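Local coordinates for protein alpha-amylase (Eisenia fetida, PDB 6M4K) that probably hydrolyses internal alpha-1,4-glucosidic linkages in starch-like polysaccharides, as a calcium-binding alpha-amylase of glycoside hydrolase family 13, at residues T28-E33 with T89-L94; D303-H308 with R341-Y346; K373-F378 with W382-R387. All blocks are in the same frame, centred on the assembly; numbering follows the deposited sequence.

Contact 1. Residues T28-E33 with T89-L94. With SO4 (sulfate ion), chain G.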
loop_
_atom_site.group_PDB
_atom_site.type_symbol
_atom_site.label_atom_id
_atom_site.label_comp_id
_atom_site.label_asym_id
_atom_site.label_seq_id
_atom_site.Cartn_x
_atom_site.Cartn_y
_atom_site.Cartn_z
ATOM N N THR A 28 10.041 14.122 9.470
ATOM C CA THR A 28 11.472 14.052 9.741
ATOM C C THR A 28 11.989 12.626 9.669
ATOM O O THR A 28 13.125 12.401 9.234
ATOM C CB THR A 28 11.790 14.651 11.106
ATOM O OG1 THR A 28 10.969 14.028 12.099
ATOM C CG2 THR A 28 11.555 16.161 11.092
ATOM N N ASP A 29 11.165 11.650 10.070
ATOM C CA ASP A 29 11.571 10.249 9.986
ATOM C C ASP A 29 11.564 9.742 8.549
ATOM O O ASP A 29 12.471 9.009 8.150
ATOM C CB ASP A 29 10.708 9.371 10.895
ATOM C CG ASP A 29 11.129 9.474 12.348
ATOM O OD1 ASP A 29 12.341 9.669 12.610
ATOM O OD2 ASP A 29 10.254 9.356 13.215
ATOM N N ILE A 30 10.554 10.115 7.761
ATOM C CA ILE A 30 10.553 9.707 6.359
ATOM C C ILE A 30 11.749 10.306 5.639
ATOM O O ILE A 30 12.429 9.626 4.867
ATOM C CB ILE A 30 9.218 10.061 5.681
ATOM C CG1 ILE A 30 8.073 9.317 6.377
ATOM C CG2 ILE A 30 9.272 9.739 4.186
ATOM C CD1 ILE A 30 6.713 9.547 5.762
ATOM N N GLU A 31 12.053 11.572 5.931
ATOM C CA GLU A 31 13.197 12.228 5.314
ATOM C C GLU A 31 14.483 11.442 5.548
ATOM O O GLU A 31 15.268 11.224 4.616
ATOM C CB GLU A 31 13.316 13.654 5.847
ATOM C CG GLU A 31 14.447 14.434 5.198
ATOM C CD GLU A 31 14.524 15.876 5.643
ATOM O OE1 GLU A 31 13.750 16.285 6.522
ATOM O OE2 GLU A 31 15.375 16.607 5.093
ATOM N N ARG A 32 14.712 10.997 6.788
ATOM C CA ARG A 32 15.889 10.175 7.065
ATOM C C ARG A 32 15.778 8.811 6.396
ATOM O O ARG A 32 16.762 8.295 5.852
ATOM C CB ARG A 32 16.077 10.011 8.572
ATOM C CG ARG A 32 16.258 11.318 9.316
ATOM C CD ARG A 32 16.783 11.100 10.721
ATOM N NE ARG A 32 16.488 12.241 11.583
ATOM C CZ ARG A 32 15.394 12.339 12.331
ATOM N NH1 ARG A 32 14.499 11.359 12.325
ATOM N NH2 ARG A 32 15.194 13.410 13.087
ATOM N N GLU A 33 14.587 8.219 6.416
ATOM C CA GLU A 33 14.406 6.885 5.861
ATOM C C GLU A 33 14.688 6.837 4.365
ATOM O O GLU A 33 15.031 5.776 3.843
ATOM C CB GLU A 33 12.985 6.399 6.149
ATOM C CG GLU A 33 12.798 4.905 5.951
ATOM C CD GLU A 33 13.498 4.072 7.013
ATOM O OE1 GLU A 33 14.135 4.644 7.932
ATOM O OE2 GLU A 33 13.395 2.832 6.939
ATOM N N THR A 89 11.853 17.409 -0.703
ATOM C CA THR A 89 13.088 17.823 -1.372
ATOM C C THR A 89 14.201 16.793 -1.175
ATOM O O THR A 89 14.851 16.371 -2.136
ATOM C CB THR A 89 13.513 19.199 -0.859
ATOM O OG1 THR A 89 12.502 20.158 -1.188
ATOM C CG2 THR A 89 14.837 19.611 -1.487
ATOM N N THR A 90 14.420 16.359 0.070
ATOM C CA THR A 90 15.497 15.420 0.365
ATOM C C THR A 90 15.248 14.081 -0.311
ATOM O O THR A 90 16.156 13.478 -0.901
ATOM C CB THR A 90 15.576 15.222 1.880
ATOM O OG1 THR A 90 15.951 16.451 2.508
ATOM C CG2 THR A 90 16.583 14.131 2.233
ATOM N N CYS A 91 14.015 13.590 -0.214
ATOM C CA CYS A 91 13.684 12.294 -0.787
ATOM C C CYS A 91 13.815 12.333 -2.305
ATOM O O CYS A 91 14.449 11.463 -2.910
ATOM C CB CYS A 91 12.280 11.872 -0.341
ATOM S SG CYS A 91 12.190 11.427 1.409
ATOM N N ASN A 92 13.248 13.374 -2.931
ATOM C CA ASN A 92 13.376 13.528 -4.378
ATOM C C ASN A 92 14.834 13.579 -4.810
ATOM O O ASN A 92 15.201 12.972 -5.822
ATOM C CB ASN A 92 12.649 14.781 -4.857
ATOM C CG ASN A 92 11.150 14.619 -4.876
ATOM O OD1 ASN A 92 10.615 13.599 -4.431
ATOM N ND2 ASN A 92 10.452 15.626 -5.403
ATOM N N ASN A 93 15.677 14.301 -4.064
ATOM C CA ASN A 93 17.095 14.366 -4.415
ATOM C C ASN A 93 17.765 13.007 -4.331
ATOM O O ASN A 93 18.763 12.769 -5.021
ATOM C CB ASN A 93 17.832 15.379 -3.540
ATOM C CG ASN A 93 17.513 16.813 -3.909
ATOM O OD1 ASN A 93 17.039 17.080 -5.010
ATOM N ND2 ASN A 93 17.774 17.738 -2.994
ATOM N N LEU A 94 17.255 12.112 -3.484
ATOM C CA LEU A 94 17.761 10.746 -3.387
ATOM C C LEU A 94 17.099 9.787 -4.360
ATOM O O LEU A 94 17.454 8.604 -4.376
ATOM C CB LEU A 94 17.569 10.215 -1.966
ATOM C CG LEU A 94 18.527 10.810 -0.942
ATOM C CD1 LEU A 94 18.007 10.558 0.461
ATOM C CD2 LEU A 94 19.897 10.185 -1.117
HETATM S S SO4 G . 9.655 16.090 14.907
HETATM O O1 SO4 G . 8.423 16.593 14.322
HETATM O O2 SO4 G . 10.201 15.098 13.998
HETATM O O3 SO4 G . 9.356 15.424 16.172
HETATM O O4 SO4 G . 10.597 17.192 15.099
#

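Contact 2. Residues D303-H308 with R341-Y346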
loop_
_atom_site.group_PDB
_atom_site.type_symbol
_atom_site.label_atom_id
_atom_site.label_comp_id
_atom_site.label_asym_id
_atom_site.label_seq_id
_atom_site.Cartn_x
_atom_site.Cartn_y
_atom_site.Cartn_z
ATOM N N ASP A 303 -6.162 -0.267 6.826
ATOM C CA ASP A 303 -7.546 -0.560 7.187
ATOM C C ASP A 303 -7.748 -2.040 7.441
ATOM O O ASP A 303 -8.303 -2.430 8.478
ATOM C CB ASP A 303 -8.495 -0.196 6.046
ATOM C CG ASP A 303 -8.742 1.274 5.922
ATOM O OD1 ASP A 303 -8.845 1.965 6.960
ATOM O OD2 ASP A 303 -8.871 1.731 4.764
ATOM N N ASN A 304 -7.343 -2.882 6.495
ATOM C CA ASN A 304 -7.659 -4.291 6.627
ATOM C C ASN A 304 -6.735 -5.039 7.573
ATOM O O ASN A 304 -7.110 -6.117 8.035
ATOM C CB ASN A 304 -7.882 -4.972 5.265
ATOM C CG ASN A 304 -6.619 -5.091 4.424
ATOM O OD1 ASN A 304 -5.498 -5.017 4.931
ATOM N ND2 ASN A 304 -6.805 -5.355 3.127
ATOM N N GLN A 305 -5.576 -4.478 7.936
ATOM C CA GLN A 305 -4.827 -5.097 9.032
ATOM C C GLN A 305 -5.518 -4.897 10.378
ATOM O O GLN A 305 -5.124 -5.535 11.362
ATOM C CB GLN A 305 -3.358 -4.633 9.086
ATOM C CG GLN A 305 -3.160 -3.195 9.548
ATOM C CD GLN A 305 -1.702 -2.757 9.717
ATOM O OE1 GLN A 305 -1.450 -1.724 10.349
ATOM N NE2 GLN A 305 -0.748 -3.522 9.179
ATOM N N ARG A 306 -6.522 -4.025 10.437
ATOM C CA ARG A 306 -7.358 -3.807 11.611
ATOM C C ARG A 306 -8.689 -4.530 11.503
ATOM O O ARG A 306 -9.605 -4.240 12.286
ATOM C CB ARG A 306 -7.580 -2.310 11.843
ATOM C CG ARG A 306 -6.328 -1.638 12.366
ATOM C CD ARG A 306 -6.278 -0.101 12.246
ATOM N NE ARG A 306 -5.080 0.302 12.960
ATOM C CZ ARG A 306 -3.848 0.179 12.484
ATOM N NH1 ARG A 306 -3.646 -0.189 11.220
ATOM N NH2 ARG A 306 -2.810 0.462 13.253
ATOM N N GLY A 307 -8.823 -5.456 10.553
ATOM C CA GLY A 307 -10.006 -6.288 10.465
ATOM C C GLY A 307 -11.168 -5.686 9.717
ATOM O O GLY A 307 -12.270 -6.247 9.761
ATOM N N HIS A 308 -10.965 -4.565 9.026
ATOM C CA HIS A 308 -12.055 -3.870 8.357
ATOM C C HIS A 308 -12.332 -4.371 6.941
ATOM O O HIS A 308 -13.310 -3.925 6.331
ATOM C CB HIS A 308 -11.790 -2.359 8.361
ATOM C CG HIS A 308 -11.623 -1.784 9.736
ATOM N ND1 HIS A 308 -10.939 -0.611 9.975
ATOM C CD2 HIS A 308 -12.035 -2.232 10.945
ATOM C CE1 HIS A 308 -10.950 -0.353 11.272
ATOM N NE2 HIS A 308 -11.609 -1.321 11.882
ATOM N N ARG A 341 3.090 -2.429 -3.423
ATOM C CA ARG A 341 3.265 -1.582 -2.253
ATOM C C ARG A 341 3.381 -2.482 -1.025
ATOM O O ARG A 341 2.567 -3.395 -0.838
ATOM C CB ARG A 341 2.063 -0.645 -2.098
ATOM C CG ARG A 341 2.160 0.290 -0.894
ATOM C CD ARG A 341 0.883 1.098 -0.691
ATOM N NE ARG A 341 -0.240 0.235 -0.329
ATOM C CZ ARG A 341 -1.526 0.584 -0.402
ATOM N NH1 ARG A 341 -1.873 1.790 -0.816
ATOM N NH2 ARG A 341 -2.480 -0.280 -0.055
ATOM N N LEU A 342 4.396 -2.240 -0.204
ATOM C CA LEU A 342 4.536 -2.917 1.084
ATOM C C LEU A 342 4.026 -2.019 2.204
ATOM O O LEU A 342 4.398 -0.844 2.287
ATOM C CB LEU A 342 6.002 -3.247 1.372
ATOM C CG LEU A 342 6.797 -4.027 0.327
ATOM C CD1 LEU A 342 8.136 -4.472 0.898
ATOM C CD2 LEU A 342 6.021 -5.227 -0.166
ATOM N N MET A 343 3.193 -2.580 3.068
ATOM C CA MET A 343 2.798 -1.890 4.285
ATOM C C MET A 343 3.983 -1.793 5.243
ATOM O O MET A 343 4.826 -2.691 5.319
ATOM C CB MET A 343 1.676 -2.697 4.945
ATOM C CG MET A 343 1.138 -2.115 6.244
ATOM S SD MET A 343 0.426 -0.495 5.933
ATOM C CE MET A 343 0.104 0.006 7.630
ATOM N N SER A 344 4.051 -0.688 5.978
ATOM C CA SER A 344 4.985 -0.553 7.091
ATOM C C SER A 344 4.200 -0.049 8.293
ATOM O O SER A 344 3.613 1.038 8.244
ATOM C CB SER A 344 6.153 0.379 6.754
ATOM O OG SER A 344 7.212 0.181 7.680
ATOM N N SER A 345 4.180 -0.853 9.360
ATOM C CA SER A 345 3.185 -0.730 10.418
ATOM C C SER A 345 3.783 -0.310 11.754
ATOM O O SER A 345 4.996 -0.370 11.982
ATOM C CB SER A 345 2.498 -2.078 10.646
ATOM O OG SER A 345 2.034 -2.626 9.429
ATOM N N TYR A 346 2.877 0.052 12.661
ATOM C CA TYR A 346 3.207 0.130 14.072
ATOM C C TYR A 346 2.396 -0.901 14.850
ATOM O O TYR A 346 1.327 -1.342 14.428
ATOM C CB TYR A 346 2.989 1.544 14.622
ATOM C CG TYR A 346 1.575 2.100 14.539
ATOM C CD1 TYR A 346 0.606 1.711 15.461
ATOM C CD2 TYR A 346 1.219 3.044 13.572
ATOM C CE1 TYR A 346 -0.669 2.228 15.417
ATOM C CE2 TYR A 346 -0.060 3.571 13.524
ATOM C CZ TYR A 346 -1.005 3.166 14.452
ATOM O OH TYR A 346 -2.262 3.708 14.411
HETATM O O HOH W 1 -0.125 -0.236 12.282
#

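Contact 3. Residues K373-F378 with W382-R387. With SO4 (sulfate ion), chain E.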
loop_
_atom_site.group_PDB
_atom_site.type_symbol
_atom_site.label_atom_id
_atom_site.label_comp_id
_atom_site.label_asym_id
_atom_site.label_seq_id
_atom_site.Cartn_x
_atom_site.Cartn_y
_atom_site.Cartn_z
ATOM N N LYS A 373 6.095 9.509 18.261
ATOM C CA LYS A 373 7.487 9.262 18.604
ATOM C C LYS A 373 8.349 9.159 17.358
ATOM O O LYS A 373 7.883 8.764 16.282
ATOM C CB LYS A 373 7.629 7.935 19.340
ATOM C CG LYS A 373 7.020 7.896 20.709
ATOM C CD LYS A 373 7.400 6.568 21.329
ATOM C CE LYS A 373 6.586 6.292 22.544
ATOM N NZ LYS A 373 7.081 5.067 23.235
ATOM N N ASP A 374 9.631 9.480 17.521
ATOM C CA ASP A 374 10.629 9.128 16.523
ATOM C C ASP A 374 10.616 7.624 16.298
ATOM O O ASP A 374 10.479 6.834 17.240
ATOM C CB ASP A 374 12.030 9.523 17.004
ATOM C CG ASP A 374 12.279 11.020 16.960
ATOM O OD1 ASP A 374 11.448 11.779 16.430
ATOM O OD2 ASP A 374 13.341 11.443 17.476
ATOM N N VAL A 375 10.771 7.218 15.041
ATOM C CA VAL A 375 10.807 5.797 14.725
ATOM C C VAL A 375 12.099 5.172 15.229
ATOM O O VAL A 375 13.195 5.716 15.041
ATOM C CB VAL A 375 10.683 5.587 13.206
ATOM C CG1 VAL A 375 10.917 4.129 12.856
ATOM C CG2 VAL A 375 9.327 6.047 12.721
ATOM N N GLU A 376 11.973 4.004 15.847
ATOM C CA GLU A 376 13.102 3.116 16.103
ATOM C C GLU A 376 12.658 1.724 15.685
ATOM O O GLU A 376 11.831 1.102 16.354
ATOM C CB GLU A 376 13.529 3.130 17.571
ATOM C CG GLU A 376 14.744 2.249 17.821
ATOM C CD GLU A 376 15.138 2.171 19.280
ATOM O OE1 GLU A 376 14.788 3.092 20.045
ATOM O OE2 GLU A 376 15.796 1.181 19.662
ATOM N N CYS A 377 13.184 1.244 14.570
ATOM C CA CYS A 377 12.678 -0.005 14.024
ATOM C C CYS A 377 12.959 -1.176 14.954
ATOM O O CYS A 377 14.018 -1.253 15.586
ATOM C CB CYS A 377 13.289 -0.267 12.652
ATOM S SG CYS A 377 12.595 0.802 11.362
ATOM N N PHE A 378 11.986 -2.079 15.049
ATOM C CA PHE A 378 12.116 -3.359 15.737
ATOM C C PHE A 378 12.115 -3.223 17.256
ATOM O O PHE A 378 12.544 -4.148 17.951
ATOM C CB PHE A 378 13.346 -4.162 15.285
ATOM C CG PHE A 378 13.585 -4.145 13.796
ATOM C CD1 PHE A 378 12.533 -4.245 12.895
ATOM C CD2 PHE A 378 14.871 -4.025 13.300
ATOM C CE1 PHE A 378 12.766 -4.237 11.526
ATOM C CE2 PHE A 378 15.106 -4.013 11.933
ATOM C CZ PHE A 378 14.046 -4.119 11.052
ATOM N N TRP A 382 7.520 0.057 16.471
ATOM C CA TRP A 382 7.549 0.213 15.021
ATOM C C TRP A 382 7.941 -1.119 14.394
ATOM O O TRP A 382 9.000 -1.672 14.707
ATOM C CB TRP A 382 8.534 1.315 14.641
ATOM C CG TRP A 382 8.169 2.642 15.224
ATOM C CD1 TRP A 382 8.650 3.196 16.397
ATOM C CD2 TRP A 382 7.226 3.593 14.694
ATOM N NE1 TRP A 382 8.073 4.425 16.602
ATOM C CE2 TRP A 382 7.201 4.695 15.574
ATOM C CE3 TRP A 382 6.407 3.626 13.552
ATOM C CZ2 TRP A 382 6.396 5.812 15.351
ATOM C CZ3 TRP A 382 5.606 4.742 13.332
ATOM C CH2 TRP A 382 5.608 5.820 14.225
ATOM N N ILE A 383 7.089 -1.629 13.500
ATOM C CA ILE A 383 7.306 -2.957 12.929
ATOM C C ILE A 383 8.354 -2.920 11.818
ATOM O O ILE A 383 9.192 -3.823 11.708
ATOM C CB ILE A 383 5.969 -3.541 12.439
ATOM C CG1 ILE A 383 4.928 -3.525 13.571
ATOM C CG2 ILE A 383 6.166 -4.945 11.859
ATOM C CD1 ILE A 383 5.348 -4.286 14.850
ATOM N N CYS A 384 8.289 -1.898 10.957
ATOM C CA CYS A 384 9.262 -1.689 9.877
ATOM C C CYS A 384 9.410 -2.899 8.954
ATOM O O CYS A 384 10.518 -3.353 8.676
ATOM C CB CYS A 384 10.622 -1.262 10.423
ATOM S SG CYS A 384 10.596 0.308 11.293
ATOM N N GLU A 385 8.274 -3.419 8.472
ATOM C CA GLU A 385 8.297 -4.569 7.565
ATOM C C GLU A 385 9.238 -4.356 6.385
ATOM O O GLU A 385 9.859 -5.303 5.897
ATOM C CB GLU A 385 6.889 -4.846 7.019
ATOM C CG GLU A 385 5.870 -5.350 8.036
ATOM C CD GLU A 385 5.032 -4.243 8.642
ATOM O OE1 GLU A 385 5.590 -3.199 9.038
ATOM O OE2 GLU A 385 3.804 -4.422 8.717
ATOM N N HIS A 386 9.310 -3.128 5.872
ATOM C CA HIS A 386 10.141 -2.866 4.702
ATOM C C HIS A 386 11.623 -3.047 4.998
ATOM O O HIS A 386 12.412 -3.221 4.063
ATOM C CB HIS A 386 9.872 -1.453 4.184
ATOM C CG HIS A 386 10.323 -0.382 5.117
ATOM N ND1 HIS A 386 9.661 -0.081 6.289
ATOM C CD2 HIS A 386 11.395 0.443 5.062
ATOM C CE1 HIS A 386 10.302 0.892 6.909
ATOM N NE2 HIS A 386 11.359 1.226 6.187
ATOM N N ARG A 387 12.007 -3.016 6.279
ATOM C CA ARG A 387 13.370 -3.292 6.716
ATOM C C ARG A 387 13.610 -4.745 7.112
ATOM O O ARG A 387 14.730 -5.077 7.522
ATOM C CB ARG A 387 13.757 -2.380 7.886
ATOM C CG ARG A 387 13.950 -0.909 7.552
ATOM C CD ARG A 387 14.984 -0.319 8.497
ATOM N NE ARG A 387 15.187 1.114 8.340
ATOM C CZ ARG A 387 16.260 1.745 8.805
ATOM N NH1 ARG A 387 17.207 1.052 9.429
ATOM N NH2 ARG A 387 16.399 3.053 8.640
HETATM S S SO4 E . 10.820 9.970 21.332
HETATM O O1 SO4 E . 10.571 8.539 21.438
HETATM O O2 SO4 E . 10.494 10.474 20.000
HETATM O O3 SO4 E . 12.232 10.224 21.613
HETATM O O4 SO4 E . 9.995 10.671 22.310
#

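Contact 1. Residues T28-E33 with T89-L94
E31 and C91 mark the nearest backbone approach, with their CA atoms 6.1 Å apart, between two helical segments running in almost the same direction. The segment axes come within 8.8 Å and are inclined by only 16°, close enough for side chains to meet. At the outer side of this interface the E31 side chain crosses that of T90 at about a right angle. E31 CG sits anti to the backbone N (chi1 -177°), the start of an extended chain that carries OE2 to 2.7 Å from T90 OG1. That hydroxyl also has N86 O within reach on its own helix, and which of the two takes its proton is not settled. Nearer the backbone than the carboxylate, E31 CG packs 3.6 Å from T90 CB. The parallel pairing follows from the TIM barrel: helix 27-39 follows strand 19-22 and helix 81-93 follows strand 44-47, so both belong to the outer layer around neighbouring parallel strands. An alanine in place of E31 would probably leave T90 OG1 without its partner on the neighbouring helix and open a gap beside the T90 methyl. Deeper in, C91 SG lies 3.9 Å from I30 O and 4.1 Å from E31 CA. Its covalent partner is C34, about one turn further along helix 27-39.

Contact 2. Residues D303-H308 with R341-Y346
Q305 meets S345 through a nearly straight hydrogen bond: NE2 donates to OG over 2.9 Å with an N-H...O angle of 175°, and the oxygen lies only 2° out of the amide plane. Q305 CG lies between the backbone N and the carbonyl carbon (chi1 71°), and the extended chain beyond it carries the amide to S345. The other end of the amide is gripped twice. Q305 OE1 accepts from R306 NH1 at 2.8 Å, in the carbonyl plane and on a lone pair, although OE1 itself lies well out of the R306 guanidinium plane. It also accepts from a water, 2.8 Å from OE1, which in turn accepts from R306 NH2 and from the backbone Y346 N. The same water sits over the centre of one face of the Y346 ring. Beside the amide, M343 crosses at about a right angle and brings CE to 3.6 Å from Q305 OE1, a methyl set against the carbonyl end. R306 NH2 approaches Y346 CZ to 3.5 Å. Residues 303-308 lie in the loop after the seventh TIM-barrel strand, while 341-346 forms the end of the eighth and the first residues beyond it, at the C-terminal ends of the strands where this fold carries its active site; D303 closes the F-x-x-N-H-D sequence of the GH13 family. Several of these groups have further partners. Q305 NE2 also bonds D300 OD2, which together with S345 holds the amide against flipping, while S345 OG has a further partner in E385 OE2. Y346 OH is tied to V362 O. R306 NH1 reaches back to H302 O, and its guanidinium makes cation-pi contacts with W63 and W348, so this buried charge is probably stabilised by aromatic rings as well as by oxygens.

Contact 3. Residues K373-F378 with W382-R387
F378 N donates to W382 O over 3.0 Å, with an N-H...O angle of 151° and the donor tilted 18° from the carbonyl plane. This is the hydrogen bond that joins the two segments across a tight surface loop. Next to it C377 SG and C384 SG form a disulfide of 2.1 Å. V375 then covers the W382 indole: its CG2 methyl, anti to the carbonyl carbon, stands 3.6 Å above the six-membered ring, a CH-pi contact in which CG2 sits almost exactly on the normal through the ring centre, 6° off it. W382 is also placed from outside, by an edge-to-face contact with W25. The loop belongs to the long connection that leads from the eighth strand of the TIM barrel, 339-344, to helix 389-401. On the far side of the disulfide the F378 ring turns its edge to two backbone oxygens, with CD1 3.6 Å from I383 O and CE1 3.7 Å from C384 O. Its CZ touches R387 CB at 3.6 Å, while C377 CB lies over the centre of one ring face. The R387 guanidinium forms a salt bridge with E33 of helix 27-39 and makes a cation-pi contact with W36. At the other end, D374 N donates to a sulfate, probably from the crystallisation liquor and shared with N367, while the D374 carboxylate pairs with K26. A covalent bond, a backbone hydrogen bond and the V375 methyl over the W382 indole thus all limit how far this short loop can open.

How the contacts relate
From the N terminus, contact 1 closes first: helix 27-39 meets helix 81-93, enclosing 55 residues that include strand 44-47. Contact 2 closes 32 residues around helix 322-334, between the loop after strand 295-297 and the end of strand 339-344. Contact 3 follows, closing three residues. The contacts run in series, and none nests within or crosses another. Contacts 1 and 2 do not touch, but contact 3 bridges them: H386 ND1 lies 2.8 Å from S344 OG, and H386 NE2 lies 2.7 Å from E33 OE2. The loop before helix 389-401 thus joins the first outer helix of the barrel to its eighth strand.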